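Local coordinates for protein NtrC family transcriptional regulator (Clostridium acetobutylicum ATCC 824, PDB 2Q5C) that probably regulates sigma-54-dependent transcription, this chain being the PrpR-type N-terminal part of a longer regulator whose other domains are thought to bind ATP and DNA, at residues A[6-12]-A[30-36]; A[82-86]-A[164-169]. All blocks are in the same frame, centred on the assembly; numbering follows the deposited sequence. Where two conformers were deposited one is given.

The chain folds into two alpha/beta lobes, each with a four-stranded parallel sheet of order 2-1-3-4, and the two contacts belong to different sheets. Contact 1 (6-12 with 30-36) pairs an edge strand with its inner neighbour in the first sheet; contact 2 (82-86 with 164-169) packs a helix against the edge of the second. Their centres lie about 20 Å apart and their nearest atoms about 7 Å. Asn13 links them: its N hydrogen-bonds to Ser11 OG and its ND2 makes a weak hydrogen bond to Asn167 OD1. Ser11 and Gln12 hydrogen-bond glycerol, probably from the crystallisation liquor, which may mark a pocket near the junction of the lobes; the Thr165 side chain is about 6 Å from a bound glycerol.

Contact 1 of 2, residues A[6-12]-A[30-36]; sequences KIALISQ and IPITKTA. With SO4 (sulfate ion), chain F; SO4 (sulfate ion), chain D.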
loop_
_atom_site.group_PDB
_atom_site.type_symbol
_atom_site.label_atom_id
_atom_site.label_comp_id
_atom_site.label_asym_id
_atom_site.label_seq_id
_atom_site.Cartn_x
_atom_site.Cartn_y
_atom_site.Cartn_z
ATOM N N LYS A 6 6.679 -17.605 11.474
ATOM C CA LYS A 6 6.910 -16.174 11.715
ATOM C C LYS A 6 6.625 -15.407 10.446
ATOM O O LYS A 6 7.168 -15.731 9.380
ATOM C CB LYS A 6 8.349 -15.938 12.126
ATOM C CG LYS A 6 8.761 -16.704 13.402
ATOM C CD LYS A 6 10.211 -16.442 13.787
ATOM C CE LYS A 6 10.481 -14.993 14.145
ATOM N NZ LYS A 6 11.918 -14.830 14.546
ATOM N N ILE A 7 5.733 -14.423 10.531
ATOM C CA ILE A 7 5.383 -13.610 9.368
ATOM C C ILE A 7 5.504 -12.155 9.726
ATOM O O ILE A 7 4.943 -11.701 10.749
ATOM C CB ILE A 7 3.960 -13.906 8.845
ATOM C CG1 ILE A 7 3.760 -15.404 8.613
ATOM C CG2 ILE A 7 3.660 -13.088 7.563
ATOM C CD1 ILE A 7 2.355 -15.748 8.144
ATOM N N ALA A 8 6.217 -11.420 8.884
ATOM C CA ALA A 8 6.365 -9.970 9.038
ATOM C C ALA A 8 5.406 -9.213 8.157
ATOM O O ALA A 8 5.295 -9.503 6.977
ATOM C CB ALA A 8 7.766 -9.513 8.722
ATOM N N LEU A 9 4.735 -8.216 8.724
ATOM C CA LEU A 9 3.963 -7.234 7.958
ATOM C C LEU A 9 4.726 -5.943 7.972
ATOM O O LEU A 9 5.066 -5.447 9.047
ATOM C CB LEU A 9 2.558 -7.038 8.575
ATOM C CG LEU A 9 1.794 -5.857 7.949
ATOM C CD1 LEU A 9 1.383 -6.181 6.530
ATOM C CD2 LEU A 9 0.535 -5.609 8.774
ATOM N N ILE A 10 5.008 -5.380 6.792
ATOM C CA ILE A 10 5.740 -4.116 6.684
ATOM C C ILE A 10 4.791 -3.153 5.981
ATOM O O ILE A 10 4.373 -3.402 4.841
ATOM C CB ILE A 10 7.066 -4.263 5.905
ATOM C CG1 ILE A 10 7.914 -5.353 6.575
ATOM C CG2 ILE A 10 7.781 -2.894 5.867
ATOM C CD1 ILE A 10 9.258 -5.658 5.858
ATOM N N SER A 11 4.388 -2.101 6.688
ATOM C CA SER A 11 3.306 -1.244 6.210
ATOM C C SER A 11 3.448 0.082 6.932
ATOM O O SER A 11 4.101 0.153 7.957
ATOM C CB SER A 11 1.981 -1.911 6.608
ATOM O OG SER A 11 0.852 -1.093 6.306
ATOM N N GLN A 12 2.814 1.118 6.408
ATOM C CA GLN A 12 2.687 2.375 7.154
ATOM C C GLN A 12 1.257 2.573 7.653
ATOM O O GLN A 12 0.952 3.623 8.236
ATOM C CB GLN A 12 3.101 3.559 6.287
ATOM C CG GLN A 12 4.543 3.531 5.867
ATOM C CD GLN A 12 4.894 4.752 5.083
ATOM O OE1 GLN A 12 4.484 4.910 3.920
ATOM N NE2 GLN A 12 5.624 5.641 5.714
ATOM N N ILE A 30 3.731 -16.215 14.765
ATOM C CA ILE A 30 4.351 -15.119 15.491
ATOM C C ILE A 30 4.348 -13.926 14.562
ATOM O O ILE A 30 4.925 -14.003 13.484
ATOM C CB ILE A 30 5.812 -15.462 15.902
ATOM C CG1 ILE A 30 5.848 -16.741 16.757
ATOM C CG2 ILE A 30 6.441 -14.274 16.612
ATOM C CD1 ILE A 30 7.218 -17.364 16.845
ATOM N N PRO A 31 3.742 -12.802 14.972
ATOM C CA PRO A 31 3.756 -11.607 14.136
ATOM C C PRO A 31 4.973 -10.746 14.369
ATOM O O PRO A 31 5.445 -10.588 15.507
ATOM C CB PRO A 31 2.529 -10.842 14.623
ATOM C CG PRO A 31 2.456 -11.179 16.119
ATOM C CD PRO A 31 2.992 -12.581 16.238
ATOM N N ILE A 32 5.452 -10.139 13.295
ATOM C CA ILE A 32 6.454 -9.090 13.345
ATOM C C ILE A 32 5.831 -7.939 12.582
ATOM O O ILE A 32 5.296 -8.160 11.495
ATOM C CB ILE A 32 7.791 -9.520 12.683
ATOM C CG1 ILE A 32 8.431 -10.679 13.470
ATOM C CG2 ILE A 32 8.751 -8.345 12.647
ATOM C CD1 ILE A 32 7.977 -12.096 13.072
ATOM N N THR A 33 5.831 -6.736 13.125
ATOM C CA THR A 33 5.346 -5.559 12.387
ATOM C C THR A 33 6.441 -4.515 12.312
ATOM O O THR A 33 7.192 -4.325 13.283
ATOM C CB THR A 33 4.086 -4.942 13.005
ATOM O OG1 THR A 33 4.370 -4.575 14.357
ATOM C CG2 THR A 33 2.921 -5.914 12.983
ATOM N N LYS A 34 6.561 -3.868 11.155
ATOM C CA LYS A 34 7.550 -2.809 10.958
ATOM C C LYS A 34 6.905 -1.717 10.135
ATOM O O LYS A 34 6.162 -1.979 9.181
ATOM C CB LYS A 34 8.807 -3.316 10.224
ATOM C CG LYS A 34 9.519 -4.484 10.929
ATOM C CD LYS A 34 10.274 -4.025 12.201
ATOM C CE LYS A 34 10.966 -5.204 12.874
ATOM N NZ LYS A 34 11.454 -4.908 14.277
ATOM N N THR A 35 7.191 -0.470 10.495
ATOM C CA THR A 35 6.585 0.661 9.838
ATOM C C THR A 35 7.562 1.209 8.822
ATOM O O THR A 35 8.589 1.817 9.194
ATOM C CB THR A 35 6.212 1.744 10.888
ATOM O OG1 THR A 35 5.295 1.165 11.823
ATOM C CG2 THR A 35 5.563 2.963 10.226
ATOM N N ALA A 36 7.270 0.971 7.547
ATOM C CA ALA A 36 8.187 1.396 6.484
ATOM C C ALA A 36 7.536 1.258 5.128
ATOM O O ALA A 36 6.543 0.556 4.990
ATOM C CB ALA A 36 9.463 0.530 6.523
HETATM S S SO4 F . 8.548 -0.023 13.918
HETATM O O1 SO4 F . 9.169 -0.178 12.602
HETATM O O2 SO4 F . 8.813 1.326 14.422
HETATM O O3 SO4 F . 7.100 -0.191 13.833
HETATM O O4 SO4 F . 9.124 -1.014 14.831
HETATM S S SO4 D . 14.594 -7.061 14.542
HETATM O O1 SO4 D . 14.836 -5.883 13.704
HETATM O O2 SO4 D . 15.305 -6.849 15.804
HETATM O O3 SO4 D . 13.173 -7.208 14.767
HETATM O O4 SO4 D . 15.104 -8.262 13.870
#
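Ala36 N reaches Ser11 O at 3.3 Å from above the carbonyl plane, with a C=O...N angle of only 115°, so the last backbone bond of this strand pair misses the lone-pair directions. Close by, Ser11 O and Lys34 O, both acceptors, stand 3.2 Å apart. Before that point the ladder is regular and parallel: Ile7, Leu9 and Ser11 donate to Ile30, Ile32 and Lys34, and the carbonyls of Ile7 and Leu9 receive Ile32 N and Lys34 N. The bond from Leu9 N to Ile32 O is the shortest, 2.8 Å.

Side-chain packing concentrates on the face that carries Ala8 and Ile32, whose CB atoms meet at 4.0 Å. Ile32 turns at chi2 (87°) and thereby brings CD1 back over the neighbouring strand, 4.0 Å from Lys6 CB. Lys6 itself runs alongside Ile30, its CG against the isoleucine CD1, before NZ bonds Glu51 O. Further along, Ile10 CG2 touches Ala36 CB at 3.9 Å.

Two sulfates, probably from the crystallisation liquor, sit beside strand 30-35. Thr35 N points almost straight at O1 of one (chain F), 2.9 Å away. Lys34 bends at chi2 (-73°), leading its end away from strand 6-11, and NZ bonds O3 of the other (chain D) at 2.9 Å.

The strands are the two ends of a beta-alpha-beta unit whose helix 14-27 lies on the Leu9 and Thr33 face, through Phe20. Helix 38-48 packs on the opposite face, where Ala41 and Ala45 meet Ile10 and Ile44 meets Lys34 and Ala36; strand 6-11 continues the sheet to strand 54-58 through the backbone of Ala8 and Ile10.

Contact 2 of 2, residues A[82-86]-A[164-169]; sequences DTMRA and ETINSG
Ile166 has CG1 anti to its carbonyl carbon and CG2 anti to its backbone N (chi1 -61°), a setting that presents both branches to helix 80-90: CG1 lies 3.7 Å from Ala86 CB, while CG2 lies 3.8 Å from Asp82 CB. This is helix-on-sheet packing in the second alpha/beta lobe, where strand 162-165 runs out into the loop before helix 170-187. Glu164, with its CG trans to N (chi1 -180°), sets that methylene 3.4 Å from Ala86 O and then bends at chi2; its carboxylate makes a salt bridge with Arg92.

The Asp82 carboxylate lies with its face toward Asn167 O, which stands nearly above CG at 3.1 Å. Asn167 O and the carboxylate oxygens meet as acceptors without hydrogen bonding; the polar links run through water. OD1 takes a proton from one water that in turn accepts a weak hydrogen bond from Gly169 N, at the N-cap of helix 170-187. OD2 is given a proton by another, whose onward bond to Ser168 OG is doubtful, since Ser168 is modelled in two conformers; OD2 also receives Thr79 N. Asp82 O, already the acceptor for Ala86 N, is bridged to Asn167 N by a third water, 2.8 Å from the oxygen and 2.9 Å from the nitrogen.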
loop_
_atom_site.group_PDB
_atom_site.type_symbol
_atom_site.label_atom_id
_atom_site.label_comp_id
_atom_site.label_asym_id
_atom_site.label_seq_id
_atom_site.Cartn_x
_atom_site.Cartn_y
_atom_site.Cartn_z
ATOM N N ASP A 82 -11.331 -0.020 -2.246
ATOM C CA ASP A 82 -10.403 0.777 -1.424
ATOM C C ASP A 82 -10.220 2.147 -2.083
ATOM O O ASP A 82 -10.207 3.202 -1.404
ATOM C CB ASP A 82 -9.003 0.143 -1.363
ATOM C CG ASP A 82 -8.925 -1.169 -0.571
ATOM O OD1 ASP A 82 -9.680 -1.331 0.400
ATOM O OD2 ASP A 82 -8.022 -1.974 -0.951
ATOM N N THR A 83 -10.036 2.156 -3.401
ATOM C CA THR A 83 -9.834 3.425 -4.134
ATOM C C THR A 83 -11.100 4.297 -4.073
ATOM O O THR A 83 -11.011 5.495 -3.825
ATOM C CB THR A 83 -9.438 3.122 -5.571
ATOM O OG1 THR A 83 -8.200 2.403 -5.554
ATOM C CG2 THR A 83 -9.180 4.438 -6.322
ATOM N N MET A 84 -12.262 3.707 -4.294
ATOM C CA MET A 84 -13.486 4.477 -4.246
ATOM C C MET A 84 -13.677 5.076 -2.877
ATOM O O MET A 84 -14.021 6.253 -2.786
ATOM C CB MET A 84 -14.679 3.611 -4.638
ATOM C CG MET A 84 -14.579 3.057 -6.035
ATOM S SD MET A 84 -14.388 4.322 -7.324
ATOM C CE MET A 84 -16.086 4.914 -7.486
ATOM N N ARG A 85 -13.452 4.300 -1.809
ATOM C CA ARG A 85 -13.584 4.859 -0.438
ATOM C C ARG A 85 -12.717 6.115 -0.282
ATOM O O ARG A 85 -13.165 7.120 0.293
ATOM C CB ARG A 85 -13.097 3.858 0.607
ATOM C CG ARG A 85 -14.033 2.709 0.940
ATOM C CD ARG A 85 -13.296 1.731 1.834
ATOM N NE ARG A 85 -14.217 0.897 2.605
ATOM C CZ ARG A 85 -13.861 -0.201 3.269
ATOM N NH1 ARG A 85 -12.619 -0.611 3.262
ATOM N NH2 ARG A 85 -14.792 -0.902 3.928
ATOM N N ALA A 86 -11.496 6.073 -0.807
ATOM C CA ALA A 86 -10.598 7.209 -0.664
ATOM C C ALA A 86 -11.084 8.398 -1.471
ATOM O O ALA A 86 -11.042 9.531 -0.961
ATOM C CB ALA A 86 -9.179 6.841 -1.040
ATOM N N GLU A 164 -5.224 12.246 0.656
ATOM C CA GLU A 164 -6.141 11.269 1.196
ATOM C C GLU A 164 -5.593 9.882 0.808
ATOM O O GLU A 164 -5.491 9.535 -0.382
ATOM C CB GLU A 164 -7.517 11.444 0.587
ATOM C CG GLU A 164 -8.526 10.426 1.135
ATOM C CD GLU A 164 -9.057 10.788 2.516
ATOM O OE1 GLU A 164 -9.127 12.002 2.853
ATOM O OE2 GLU A 164 -9.414 9.861 3.277
ATOM N N THR A 165 -5.214 9.114 1.832
ATOM C CA THR A 165 -4.549 7.830 1.615
ATOM C C THR A 165 -5.531 6.733 1.293
ATOM O O THR A 165 -6.579 6.625 1.923
ATOM C CB THR A 165 -3.729 7.453 2.864
ATOM O OG1 THR A 165 -2.838 8.522 3.176
ATOM C CG2 THR A 165 -2.902 6.243 2.619
ATOM N N ILE A 166 -5.174 5.902 0.314
ATOM C CA ILE A 166 -5.980 4.724 -0.005
ATOM C C ILE A 166 -5.581 3.652 0.977
ATOM O O ILE A 166 -4.399 3.283 1.015
ATOM C CB ILE A 166 -5.709 4.242 -1.425
ATOM C CG1 ILE A 166 -6.073 5.334 -2.434
ATOM C CG2 ILE A 166 -6.543 2.995 -1.753
ATOM C CD1 ILE A 166 -5.548 5.027 -3.821
ATOM N N ASN A 167 -6.563 3.165 1.732
ATOM C CA ASN A 167 -6.299 2.193 2.806
ATOM C C ASN A 167 -6.602 0.783 2.355
ATOM O O ASN A 167 -7.037 0.552 1.249
ATOM C CB ASN A 167 -7.116 2.573 4.045
ATOM C CG ASN A 167 -6.660 3.910 4.648
ATOM O OD1 ASN A 167 -5.452 4.189 4.734
ATOM N ND2 ASN A 167 -7.628 4.762 5.006
ATOM N N SER A 168 -6.354 -0.137 3.263
ATOM C CA SER A 168 -6.635 -1.536 3.068
ATOM C C SER A 168 -7.469 -1.929 4.255
ATOM O O SER A 168 -7.508 -1.228 5.275
ATOM C CB SER A 168 -5.341 -2.333 3.106
ATOM O OG SER A 168 -5.638 -3.684 2.844
ATOM N N GLY A 169 -8.107 -3.069 4.149
ATOM C CA GLY A 169 -8.980 -3.501 5.217
ATOM C C GLY A 169 -8.704 -4.901 5.696
ATOM O O GLY A 169 -7.744 -5.560 5.270
HETATM O O HOH W 1 -9.444 3.286 1.281
HETATM O O HOH W 2 -6.057 -3.459 -0.003
HETATM O O HOH W 3 -9.110 -3.751 1.389
#